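Local coordinates for protein AA9 family lytic polysaccharide monooxygenase D (Myceliophthora thermophila, PDB 5UFV) that oxidatively cleaves the glycosidic bonds of crystalline and amorphous cellulose at C1, using a copper centre, a reducing agent and oxygen or hydrogen peroxide, at residues G16-G19 with F20-T23; H110-G113 with T114-L118; G145-P148 with G149-V153. One frame throughout, in Å; residues are numbered along the deposited sequence.

Interaction 1 (G16-G19 with F20-T23)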
loop_
_atom_site.group_PDB
_atom_site.type_symbol
_atom_site.label_atom_id
_atom_site.label_comp_id
_atom_site.label_asym_id
_atom_site.label_seq_id
_atom_site.Cartn_x
_atom_site.Cartn_y
_atom_site.Cartn_z
ATOM N N GLY A 16 2.891 14.467 5.086
ATOM C CA GLY A 16 3.219 13.278 5.807
ATOM C C GLY A 16 4.141 13.565 6.988
ATOM O O GLY A 16 4.610 14.697 7.208
ATOM N N TYR A 17 4.391 12.491 7.734
ATOM C CA TYR A 17 5.406 12.473 8.760
ATOM C C TYR A 17 6.735 12.608 8.070
ATOM O O TYR A 17 6.928 12.134 6.947
ATOM C CB TYR A 17 5.311 11.140 9.480
ATOM C CG TYR A 17 6.195 10.941 10.677
ATOM C CD1 TYR A 17 5.887 11.522 11.912
ATOM C CD2 TYR A 17 7.316 10.098 10.597
ATOM C CE1 TYR A 17 6.698 11.301 13.020
ATOM C CE2 TYR A 17 8.128 9.861 11.694
ATOM C CZ TYR A 17 7.817 10.450 12.903
ATOM O OH TYR A 17 8.633 10.192 13.987
ATOM N N SER A 18 7.652 13.281 8.734
ATOM C CA SER A 18 8.970 13.466 8.198
ATOM C C SER A 18 9.943 12.469 8.831
ATOM O O SER A 18 10.642 12.790 9.800
ATOM C CB SER A 18 9.408 14.897 8.441
ATOM O OG SER A 18 10.726 15.101 7.925
ATOM N N GLY A 19 9.989 11.270 8.251
ATOM C CA GLY A 19 10.784 10.140 8.738
ATOM C C GLY A 19 12.228 10.464 9.104
ATOM O O GLY A 19 12.700 10.074 10.166
ATOM N N PHE A 20 12.920 11.222 8.258
ATOM C CA PHE A 20 14.347 11.489 8.480
ATOM C C PHE A 20 14.629 12.611 9.473
ATOM O O PHE A 20 15.758 12.784 9.887
ATOM C CB PHE A 20 15.046 11.844 7.173
ATOM C CG PHE A 20 15.131 10.723 6.203
ATOM C CD1 PHE A 20 16.024 9.671 6.431
ATOM C CD2 PHE A 20 14.368 10.746 5.029
ATOM C CE1 PHE A 20 16.133 8.629 5.522
ATOM C CE2 PHE A 20 14.445 9.713 4.114
ATOM C CZ PHE A 20 15.329 8.648 4.365
ATOM N N ALA A 21 13.611 13.390 9.811
ATOM C CA ALA A 21 13.753 14.517 10.728
ATOM C C ALA A 21 12.369 14.944 11.182
ATOM O O ALA A 21 11.807 15.912 10.667
ATOM C CB ALA A 21 14.460 15.665 10.029
ATOM N N PRO A 22 11.792 14.205 12.127
ATOM C CA PRO A 22 10.444 14.551 12.553
ATOM C C PRO A 22 10.380 15.944 13.098
ATOM O O PRO A 22 11.264 16.362 13.792
ATOM C CB PRO A 22 10.135 13.522 13.627
ATOM C CG PRO A 22 10.998 12.354 13.306
ATOM C CD PRO A 22 12.245 12.916 12.682
ATOM N N THR A 23 9.322 16.646 12.723
ATOM C CA THR A 23 9.111 18.049 13.018
ATOM C C THR A 23 8.361 18.237 14.318
ATOM O O THR A 23 8.289 19.349 14.826
ATOM C CB THR A 23 8.178 18.679 11.967
ATOM O OG1 THR A 23 6.935 17.991 11.993
ATOM C CG2 THR A 23 8.720 18.533 10.592
HETATM O O HOH W 1 11.682 13.380 5.866
HETATM O O HOH W 2 7.144 14.857 11.127
#
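A type I beta turn from Ser18 to Ala21 shapes the surface loop between strand 12-15 and helix 45-48 of this AA9 monooxygenase. Its defining bond runs from Ala21 N to Ser18 O, 3.0 Å long, with the donor above the carbonyl plane and an N-H...O angle of 147°. Pro22 N lies equally near that oxygen but has no hydrogen to offer, and Pro22 CD follows at 3.3 Å from Ser18 O. Tyr17 and Pro22 meet obliquely beside the turn bond. With CG anti to the backbone N (chi1 -175°), the phenol extends to Pro22, with Tyr17 OH 3.3 Å from Pro22 CG and Tyr17 CZ 3.7 Å from the same carbon. Replacing Tyr17 with an alanine would remove the whole ring and probably leave the proline without its apolar flank on this side, freer to shift. Outside the turn, Tyr17 N is hydrogen-bonded to Gln29 OE1, while the Phe20 ring packs edge-to-face with Tyr35; the Phe20 side chain lies about 11 Å from the copper, which places the turn near the copper site, though not in contact with the metal. Two waters also bind here: one bonds to Ser18 OG, and another links Ser18 to Thr23 across the bend, accepting from Ser18 N at 2.9 Å and from Thr23 N at 3.2 Å.

Interaction 2 (H110-G113 with T114-L118)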
loop_
_atom_site.group_PDB
_atom_site.type_symbol
_atom_site.label_atom_id
_atom_site.label_comp_id
_atom_site.label_asym_id
_atom_site.label_seq_id
_atom_site.Cartn_x
_atom_site.Cartn_y
_atom_site.Cartn_z
ATOM N N HIS A 110 2.119 -5.834 -16.673
ATOM C CA HIS A 110 1.321 -5.809 -17.890
ATOM C C HIS A 110 2.178 -6.009 -19.142
ATOM O O HIS A 110 1.728 -5.767 -20.244
ATOM C CB HIS A 110 0.517 -4.489 -17.959
ATOM C CG HIS A 110 1.362 -3.258 -18.166
ATOM N ND1 HIS A 110 1.526 -2.293 -17.187
ATOM C CD2 HIS A 110 2.071 -2.824 -19.244
ATOM C CE1 HIS A 110 2.304 -1.323 -17.651
ATOM N NE2 HIS A 110 2.651 -1.623 -18.893
ATOM N N GLY A 111 3.404 -6.472 -18.982
ATOM C CA GLY A 111 4.303 -6.650 -20.120
ATOM C C GLY A 111 3.935 -7.840 -20.965
ATOM O O GLY A 111 3.267 -8.753 -20.498
ATOM N N ASP A 112 4.385 -7.852 -22.206
ATOM C CA ASP A 112 3.931 -8.886 -23.154
ATOM C C ASP A 112 4.629 -10.236 -22.967
ATOM O O ASP A 112 4.146 -11.262 -23.446
ATOM C CB ASP A 112 4.058 -8.408 -24.603
ATOM C CG ASP A 112 5.490 -8.218 -25.032
ATOM O OD1 ASP A 112 6.393 -8.477 -24.221
ATOM O OD2 ASP A 112 5.721 -7.814 -26.186
ATOM N N GLY A 113 5.757 -10.238 -22.267
ATOM C CA GLY A 113 6.424 -11.492 -21.879
ATOM C C GLY A 113 7.323 -12.108 -22.936
ATOM O O GLY A 113 7.685 -13.272 -22.829
ATOM N N THR A 114 7.679 -11.330 -23.959
ATOM C CA THR A 114 8.563 -11.800 -25.026
ATOM C C THR A 114 9.490 -10.702 -25.549
ATOM O O THR A 114 10.530 -11.015 -26.115
ATOM C CB THR A 114 7.751 -12.372 -26.194
ATOM O OG1 THR A 114 6.775 -11.413 -26.608
ATOM C CG2 THR A 114 7.019 -13.642 -25.783
ATOM N N THR A 115 9.085 -9.434 -25.426
ATOM C CA THR A 115 9.993 -8.267 -25.543
ATOM C C THR A 115 10.177 -7.515 -24.197
ATOM O O THR A 115 11.207 -6.906 -23.952
ATOM C CB THR A 115 9.512 -7.262 -26.624
ATOM O OG1 THR A 115 8.253 -6.666 -26.250
ATOM C CG2 THR A 115 9.376 -7.947 -27.976
ATOM N N VAL A 116 9.157 -7.548 -23.350
ATOM C CA VAL A 116 9.191 -6.972 -22.017
ATOM C C VAL A 116 8.945 -8.108 -21.012
ATOM O O VAL A 116 7.830 -8.634 -20.908
ATOM C CB VAL A 116 8.099 -5.878 -21.858
ATOM C CG1 VAL A 116 8.045 -5.331 -20.428
ATOM C CG2 VAL A 116 8.316 -4.741 -22.843
ATOM N N PHE A 117 9.984 -8.486 -20.280
ATOM C CA PHE A 117 9.860 -9.508 -19.260
ATOM C C PHE A 117 9.649 -8.904 -17.875
ATOM O O PHE A 117 9.723 -7.680 -17.688
ATOM C CB PHE A 117 11.117 -10.371 -19.236
ATOM C CG PHE A 117 11.502 -10.909 -20.576
ATOM C CD1 PHE A 117 10.973 -12.108 -21.034
ATOM C CD2 PHE A 117 12.398 -10.212 -21.388
ATOM C CE1 PHE A 117 11.335 -12.601 -22.279
ATOM C CE2 PHE A 117 12.764 -10.707 -22.641
ATOM C CZ PHE A 117 12.234 -11.906 -23.081
ATOM N N LEU A 118 9.410 -9.788 -16.908
ATOM C CA LEU A 118 9.236 -9.415 -15.503
ATOM C C LEU A 118 10.425 -8.639 -14.986
ATOM O O LEU A 118 10.243 -7.739 -14.166
ATOM C CB LEU A 118 9.031 -10.644 -14.605
ATOM C CG LEU A 118 7.745 -11.460 -14.775
ATOM C CD1 LEU A 118 7.836 -12.754 -13.989
ATOM C CD2 LEU A 118 6.502 -10.693 -14.362
#
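The side chains of Asp112 and Thr115 cross at about a right angle, which brings the hydroxyl of the threonine to one oxygen of the carboxylate. Thr115 OG1 donates to Asp112 OD2 over 2.8 Å, on the syn side and not far from the carboxylate plane. The other oxygen, OD1, faces the backbone and takes three amide hydrogens in succession. Thr115 N, at 3.1 Å from Asp112 OD1, and Val116 N, at 3.0 Å from the same atom, both come from the syn side. Thr114 N arrives differently: it stands above the carboxylate, 57° out of its plane, yet its N-H points almost straight at OD1 (173°). What lets one group serve so many donors is the first torsion of Asp112, which sets CG between the backbone N and the carbonyl carbon (chi1 67°) and folds the carboxylate back over the chain that follows.

The bond from Thr114 N to Asp112 OD1 makes this an Asx turn, here in the exposed loop between strands 101-107 and 136-141. A main-chain bond, Gly113 N to Val116 O at 3.0 Å, closes the same bend, and the positive phi of Gly113 suits the glycine found there. Four bonds to one carboxylate would be expected to favour its charged form.

The Thr114 side chain also lies across that of Asp112 at about a right angle, but no bond joins the two; its methyl CG2 is 3.1 Å from Gly113 O. Farther along, Val116 CG1 rests 4.0 Å from Gly111 CA, where a beta carbon would leave too little room. Phe117 sends CE1 obliquely to within 3.8 Å of Gly113 O, and the same ring stacks on that of His211.

Interaction 3 (G145-P148 with G149-V153)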
loop_
_atom_site.group_PDB
_atom_site.type_symbol
_atom_site.label_atom_id
_atom_site.label_comp_id
_atom_site.label_asym_id
_atom_site.label_seq_id
_atom_site.Cartn_x
_atom_site.Cartn_y
_atom_site.Cartn_z
ATOM N N GLY A 145 -20.135 2.840 -1.165
ATOM C CA GLY A 145 -20.958 2.252 -0.128
ATOM C C GLY A 145 -20.257 1.926 1.181
ATOM O O GLY A 145 -20.908 1.472 2.121
ATOM N N LEU A 146 -18.947 2.155 1.271
ATOM C CA LEU A 146 -18.184 1.744 2.456
ATOM C C LEU A 146 -18.788 2.298 3.735
ATOM O O LEU A 146 -19.041 3.486 3.832
ATOM C CB LEU A 146 -16.752 2.241 2.346
ATOM C CG LEU A 146 -15.690 1.745 3.320
ATOM C CD1 LEU A 146 -15.558 0.229 3.273
ATOM C CD2 LEU A 146 -14.362 2.395 2.992
ATOM N N ALA A 147 -19.028 1.444 4.721
ATOM C CA ALA A 147 -19.623 1.920 5.974
ATOM C C ALA A 147 -18.741 2.994 6.567
ATOM O O ALA A 147 -17.515 2.894 6.474
ATOM C CB ALA A 147 -19.796 0.782 6.970
ATOM N N PRO A 148 -19.355 4.007 7.190
ATOM C CA PRO A 148 -18.609 5.101 7.786
ATOM C C PRO A 148 -17.778 4.657 8.969
ATOM O O PRO A 148 -18.135 3.690 9.624
ATOM C CB PRO A 148 -19.710 6.042 8.299
ATOM C CG PRO A 148 -20.883 5.160 8.531
ATOM C CD PRO A 148 -20.798 4.114 7.463
ATOM N N GLY A 149 -16.689 5.374 9.244
ATOM C CA GLY A 149 -16.000 5.268 10.529
ATOM C C GLY A 149 -14.545 5.654 10.409
ATOM O O GLY A 149 -14.132 6.229 9.408
ATOM N N ASN A 150 -13.760 5.320 11.424
ATOM C CA ASN A 150 -12.335 5.582 11.388
ATOM C C ASN A 150 -11.617 4.467 10.693
ATOM O O ASN A 150 -11.758 3.309 11.099
ATOM C CB ASN A 150 -11.793 5.734 12.800
ATOM C CG ASN A 150 -12.479 6.844 13.556
ATOM O OD1 ASN A 150 -13.069 7.761 12.965
ATOM N ND2 ASN A 150 -12.438 6.751 14.865
ATOM N N TYR A 151 -10.842 4.804 9.657
ATOM C CA TYR A 151 -10.094 3.800 8.910
ATOM C C TYR A 151 -8.633 4.171 8.775
ATOM O O TYR A 151 -8.288 5.341 8.669
ATOM C CB TYR A 151 -10.628 3.643 7.487
ATOM C CG TYR A 151 -11.957 2.952 7.301
ATOM C CD1 TYR A 151 -13.140 3.671 7.381
ATOM C CD2 TYR A 151 -12.026 1.620 6.948
ATOM C CE1 TYR A 151 -14.367 3.067 7.174
ATOM C CE2 TYR A 151 -13.256 0.986 6.738
ATOM C CZ TYR A 151 -14.433 1.715 6.846
ATOM O OH TYR A 151 -15.679 1.127 6.646
ATOM N N LEU A 152 -7.784 3.156 8.709
ATOM C CA LEU A 152 -6.409 3.342 8.261
ATOM C C LEU A 152 -6.377 3.016 6.791
ATOM O O LEU A 152 -7.151 2.197 6.312
ATOM C CB LEU A 152 -5.457 2.414 8.983
ATOM C CG LEU A 152 -5.598 2.332 10.501
ATOM C CD1 LEU A 152 -4.573 1.347 11.034
ATOM C CD2 LEU A 152 -5.414 3.695 11.133
ATOM N N VAL A 153 -5.488 3.676 6.071
ATOM C CA VAL A 153 -5.248 3.333 4.686
ATOM C C VAL A 153 -3.775 3.041 4.589
ATOM O O VAL A 153 -3.007 3.755 5.188
ATOM C CB VAL A 153 -5.599 4.479 3.749
ATOM C CG1 VAL A 153 -4.887 5.764 4.158
ATOM C CG2 VAL A 153 -5.251 4.103 2.313
#
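One polar bond joins the side chain of Tyr151 to the chain just before its strand: Tyr151 OH donates to Ala147 O over a short 2.6 Å. The hydroxyl is tilted somewhat from the carbonyl plane, with a C=O...O angle of 140°. Relative to the tyrosine ring, the acceptor oxygen lies at the edge and in its plane, so that Tyr151 CE1 also comes within 3.2 Å of Ala147 O. The phenol hydroxyl is thus satisfied by a main-chain carbonyl, and the bond ties the loop before the strand back to a strand side chain.

The apolar interactions come from Leu146, whose side chain approaches that of Tyr151 from the opposite direction. Its methyl CD2 lies over one face of the ring in a CH-pi contact, 4.2 Å from the centroid and 23° off the ring normal, displaced toward the rim. The branch carbon of Leu146 meets the hydroxyl end instead, with CG 3.7 Å from Tyr151 CZ and 3.4 Å from Tyr151 OH. This placement follows from CG standing anti to the backbone N in Leu146 (chi1 -169°), which extends the side chain toward the phenol. A leucine over the face and a carbonyl at the edge together probably restrict rotation of the ring.

The backbone makes its own demand where loop becomes strand. At the angles of Gly149, a beta carbon would be jammed against Pro148 O, so these backbone angles call for glycine.

The tyrosine lies near the start of strand 149-159, as its third residue, in the beta-sandwich typical of these monooxygenases. That strand runs antiparallel between 80-86 and 167-177; Tyr151 pairs through its backbone with Ile175, and both Leu146 and Tyr151 pack on Met84 of strand 80-86 and Phe102 of strand 101-107.

In the fold
All three are turns or loop-to-strand junctions made by one continuous run of chain, yet their chemistry differs with burial. Interactions 1 and 2 lie at the surface, in different loops, with centres about 38 Å apart, and are mainly polar: a backbone turn with a bridging water, plus a tyrosine against a proline, in the first, a carboxylate gathering amides in the second. Interaction 3 is partly buried, and there two buried side chains meet through a CH-pi contact, and a single hydrogen bond ties one of them to a main-chain carbonyl. It alone includes a strand of the sandwich, and it lies across the chain's centre from interaction 2. None touches another; interactions 1 and 3 come nearest, at about 11 Å between nearest atoms.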